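Local coordinates for protein tonb-dependent siderophore receptor (Acinetobacter baumannii, PDB 5FP1) that probably takes up iron across the outer membrane by binding ferric siderophores, and may bind ferric enterobactin with micromolar affinity, at residues R88-R102 against G128-S141. Sequence-based numbering, arbitrary orientation.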
# COMPACT_ATOMS: atom_id res chain seq x y z
N ARG A 88 -8.62 0.78 7.44
CA ARG A 88 -9.83 0.54 8.23
C ARG A 88 -10.36 -0.90 8.09
O ARG A 88 -11.57 -1.13 8.04
CB ARG A 88 -10.92 1.55 7.85
CG ARG A 88 -10.60 2.99 8.24
CD ARG A 88 -11.80 3.91 7.95
NE ARG A 88 -11.53 5.29 8.35
CZ ARG A 88 -12.37 6.31 8.19
NH1 ARG A 88 -13.54 6.13 7.61
NH2 ARG A 88 -12.01 7.51 8.56
N GLY A 89 -9.45 -1.87 8.06
CA GLY A 89 -9.86 -3.27 8.00
C GLY A 89 -10.02 -3.88 6.62
O GLY A 89 -10.33 -5.08 6.50
N TYR A 90 -9.87 -3.07 5.57
CA TYR A 90 -10.16 -3.53 4.21
C TYR A 90 -8.96 -3.37 3.28
O TYR A 90 -8.30 -2.31 3.25
CB TYR A 90 -11.41 -2.82 3.65
CG TYR A 90 -12.66 -3.14 4.49
CD1 TYR A 90 -13.29 -4.36 4.38
CD2 TYR A 90 -13.14 -2.24 5.43
CE1 TYR A 90 -14.38 -4.69 5.18
CE2 TYR A 90 -14.23 -2.55 6.23
CZ TYR A 90 -14.86 -3.76 6.08
OH TYR A 90 -15.93 -4.11 6.90
N SER A 91 -8.69 -4.41 2.51
CA SER A 91 -7.53 -4.41 1.61
C SER A 91 -7.60 -3.28 0.59
O SER A 91 -8.64 -3.06 -0.07
CB SER A 91 -7.42 -5.74 0.86
OG SER A 91 -6.48 -5.60 -0.18
N SER A 92 -6.48 -2.57 0.44
CA SER A 92 -6.40 -1.54 -0.60
C SER A 92 -5.35 -1.91 -1.65
O SER A 92 -4.98 -1.09 -2.48
CB SER A 92 -6.10 -0.18 0.00
OG SER A 92 -4.76 -0.12 0.43
N GLU A 93 -4.94 -3.17 -1.64
CA GLU A 93 -3.95 -3.69 -2.58
C GLU A 93 -4.33 -3.41 -4.05
O GLU A 93 -3.46 -3.03 -4.86
CB GLU A 93 -3.76 -5.20 -2.35
CG GLU A 93 -2.59 -5.77 -3.15
CD GLU A 93 -2.41 -7.27 -3.00
OE1 GLU A 93 -3.12 -7.90 -2.14
OE2 GLU A 93 -1.54 -7.82 -3.75
N SER A 94 -5.60 -3.59 -4.39
CA SER A 94 -6.06 -3.36 -5.78
C SER A 94 -6.45 -1.89 -6.06
O SER A 94 -6.90 -1.58 -7.16
CB SER A 94 -7.22 -4.28 -6.15
OG SER A 94 -6.88 -5.64 -6.01
N SER A 95 -6.26 -1.02 -5.06
CA SER A 95 -6.65 0.41 -5.09
C SER A 95 -5.46 1.29 -4.71
O SER A 95 -5.55 2.19 -3.87
CB SER A 95 -7.85 0.67 -4.16
OG SER A 95 -8.93 -0.16 -4.58
N MET A 96 -4.33 1.03 -5.35
CA MET A 96 -3.13 1.84 -5.16
C MET A 96 -2.88 2.65 -6.43
O MET A 96 -2.88 2.11 -7.55
CB MET A 96 -1.93 0.96 -4.84
CG MET A 96 -2.21 -0.01 -3.71
SD MET A 96 -0.76 -0.94 -3.21
CE MET A 96 0.32 0.39 -2.72
N TYR A 97 -2.64 3.95 -6.23
CA TYR A 97 -2.63 4.96 -7.27
C TYR A 97 -1.28 5.68 -7.32
O TYR A 97 -0.58 5.85 -6.30
CB TYR A 97 -3.79 5.99 -7.00
CG TYR A 97 -5.16 5.43 -7.22
CD1 TYR A 97 -5.77 4.61 -6.25
CD2 TYR A 97 -5.86 5.68 -8.40
CE1 TYR A 97 -7.01 4.02 -6.49
CE2 TYR A 97 -7.09 5.11 -8.63
CZ TYR A 97 -7.68 4.29 -7.67
OH TYR A 97 -8.91 3.71 -7.93
N ILE A 98 -0.90 6.06 -8.52
CA ILE A 98 0.26 6.92 -8.76
C ILE A 98 -0.26 8.17 -9.47
O ILE A 98 -0.80 8.10 -10.58
CB ILE A 98 1.35 6.19 -9.57
CG1 ILE A 98 2.50 7.14 -9.90
CG2 ILE A 98 0.81 5.64 -10.87
CD1 ILE A 98 3.55 7.17 -8.81
N ASP A 99 -0.14 9.32 -8.80
CA ASP A 99 -0.73 10.58 -9.29
C ASP A 99 -2.14 10.38 -9.80
O ASP A 99 -2.51 10.85 -10.89
CB ASP A 99 0.19 11.21 -10.36
CG ASP A 99 1.56 11.50 -9.81
OD1 ASP A 99 1.64 12.32 -8.88
OD2 ASP A 99 2.54 10.84 -10.23
N GLY A 100 -2.95 9.68 -9.02
CA GLY A 100 -4.38 9.57 -9.35
C GLY A 100 -4.76 8.54 -10.38
O GLY A 100 -5.94 8.41 -10.72
N ILE A 101 -3.79 7.78 -10.85
CA ILE A 101 -4.07 6.70 -11.80
C ILE A 101 -3.73 5.37 -11.16
O ILE A 101 -2.67 5.23 -10.55
CB ILE A 101 -3.26 6.91 -13.09
CG1 ILE A 101 -3.79 8.18 -13.77
CG2 ILE A 101 -3.34 5.69 -14.00
CD1 ILE A 101 -3.28 8.42 -15.18
N ARG A 102 -4.67 4.42 -11.23
CA ARG A 102 -4.48 3.11 -10.60
C ARG A 102 -3.28 2.39 -11.20
O ARG A 102 -3.13 2.33 -12.41
CB ARG A 102 -5.72 2.24 -10.76
CG ARG A 102 -5.75 1.08 -9.77
CD ARG A 102 -6.76 0.01 -10.14
NE ARG A 102 -8.09 0.60 -10.31
CZ ARG A 102 -9.09 0.57 -9.42
NH1 ARG A 102 -8.95 -0.04 -8.24
NH2 ARG A 102 -10.26 1.15 -9.74
N GLY A 128 -12.42 7.02 -7.09
CA GLY A 128 -11.47 6.06 -7.67
C GLY A 128 -12.03 4.91 -8.47
O GLY A 128 -11.26 4.17 -9.10
N GLY A 129 -13.34 4.75 -8.51
CA GLY A 129 -13.95 3.61 -9.16
C GLY A 129 -13.92 2.33 -8.34
O GLY A 129 -14.04 2.36 -7.11
N ALA A 130 -13.76 1.20 -9.02
CA ALA A 130 -13.79 -0.08 -8.35
C ALA A 130 -12.80 -0.12 -7.19
O ALA A 130 -11.69 0.40 -7.31
CB ALA A 130 -13.49 -1.19 -9.32
N GLY A 131 -13.22 -0.71 -6.09
CA GLY A 131 -12.37 -0.85 -4.93
C GLY A 131 -12.52 0.33 -3.99
O GLY A 131 -13.62 0.89 -3.84
N SER A 132 -11.43 0.74 -3.38
CA SER A 132 -11.48 1.81 -2.38
C SER A 132 -12.55 1.53 -1.29
O SER A 132 -13.33 2.41 -0.92
CB SER A 132 -11.70 3.17 -3.04
OG SER A 132 -10.51 3.55 -3.74
N VAL A 133 -12.58 0.29 -0.80
CA VAL A 133 -13.57 -0.13 0.19
C VAL A 133 -13.38 0.58 1.53
O VAL A 133 -14.31 1.20 2.07
CB VAL A 133 -13.51 -1.65 0.39
CG1 VAL A 133 -14.41 -2.09 1.54
CG2 VAL A 133 -13.90 -2.36 -0.90
N GLY A 134 -12.18 0.50 2.08
CA GLY A 134 -11.87 1.15 3.34
C GLY A 134 -11.04 2.40 3.20
O GLY A 134 -10.79 3.08 4.18
N GLY A 135 -10.61 2.68 1.98
CA GLY A 135 -9.66 3.76 1.70
C GLY A 135 -8.79 3.43 0.49
O GLY A 135 -8.98 2.39 -0.16
N SER A 136 -7.85 4.32 0.18
CA SER A 136 -6.91 4.10 -0.92
C SER A 136 -5.68 4.97 -0.72
O SER A 136 -5.72 5.97 0.02
CB SER A 136 -7.54 4.44 -2.27
OG SER A 136 -7.95 5.79 -2.29
N ILE A 137 -4.61 4.59 -1.39
CA ILE A 137 -3.33 5.25 -1.28
C ILE A 137 -2.95 5.82 -2.63
O ILE A 137 -3.06 5.14 -3.66
CB ILE A 137 -2.28 4.23 -0.84
CG1 ILE A 137 -2.61 3.81 0.60
CG2 ILE A 137 -0.88 4.82 -0.95
CD1 ILE A 137 -1.90 2.56 1.05
N ASN A 138 -2.47 7.05 -2.61
CA ASN A 138 -2.11 7.76 -3.84
C ASN A 138 -0.73 8.35 -3.65
O ASN A 138 -0.52 9.19 -2.76
CB ASN A 138 -3.15 8.85 -4.13
CG ASN A 138 -2.91 9.55 -5.46
OD1 ASN A 138 -2.15 9.07 -6.33
ND2 ASN A 138 -3.52 10.73 -5.62
N MET A 139 0.24 7.86 -4.39
CA MET A 139 1.61 8.35 -4.29
C MET A 139 1.80 9.49 -5.31
O MET A 139 1.51 9.34 -6.49
CB MET A 139 2.61 7.20 -4.49
CG MET A 139 2.55 6.17 -3.33
SD MET A 139 3.57 4.78 -3.78
CE MET A 139 5.13 5.43 -3.27
N ILE A 140 2.26 10.64 -4.83
CA ILE A 140 2.38 11.86 -5.64
C ILE A 140 3.84 11.97 -6.06
O ILE A 140 4.71 11.94 -5.22
CB ILE A 140 2.05 13.12 -4.81
CG1 ILE A 140 0.68 12.99 -4.13
CG2 ILE A 140 2.13 14.39 -5.65
CD1 ILE A 140 -0.46 12.72 -5.08
N SER A 141 4.09 12.06 -7.36
CA SER A 141 5.45 11.96 -7.90
C SER A 141 6.09 13.33 -7.95
O SER A 141 5.41 14.35 -8.16
CB SER A 141 5.42 11.41 -9.32
OG SER A 141 4.79 10.16 -9.37
O HOH W 1 -9.60 -0.40 1.30
O HOH W 2 -10.09 -0.97 -1.28
O HOH W 3 -10.55 2.65 -6.10
O HOH W 4 3.14 14.57 -9.43
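This contact belongs to the mixed beta-sheet of the plug domain, which fills the barrel of TonB-dependent receptors. Strands 96-98 and 135-141 run parallel, setting M96 beside I137, Y97 beside N138 and I98 beside M139. Y97 N donates to I137 O, M139 N to Y97 O, and D99 N to M139 O. The type I' turn from I98 to I101 leads into edge strand 101-102. With CG anti to the backbone N (chi1 -175°), the N138 amide reaches the turn, where N138 OD1 accepts a bond from G100 N at 2.9 Å.

On the face of Y97 and N138, Y97 OH donates to G128 O at 2.7 Å. R102 CG lies above one face of the Y97 ring, displaced toward the rim. The R102 chain bends at chi3 (-55°), and its guanidinium grips A130 O end-on. R102 NH1 and NH2 each donate to A130 O at 2.9 Å. R102 NH1 also donates to S94 O; both oxygens lie near the guanidinium plane, which helps to set its rotation. Water 3 bridges Y97 OH and A130 O. S95 OG accepts S132 N at 2.9 Å.

Further along, V133 CG1 makes an off-centre CH-pi contact with the Y90 ring, whose OH is bonded to S565. At the other end D99 takes S141 with both carboxylate oxygens, each through its syn lone pair: OD1 accepts S141 N at 2.9 Å, and OD2 accepts a short hydrogen bond from S141 OG, at 2.5 Å.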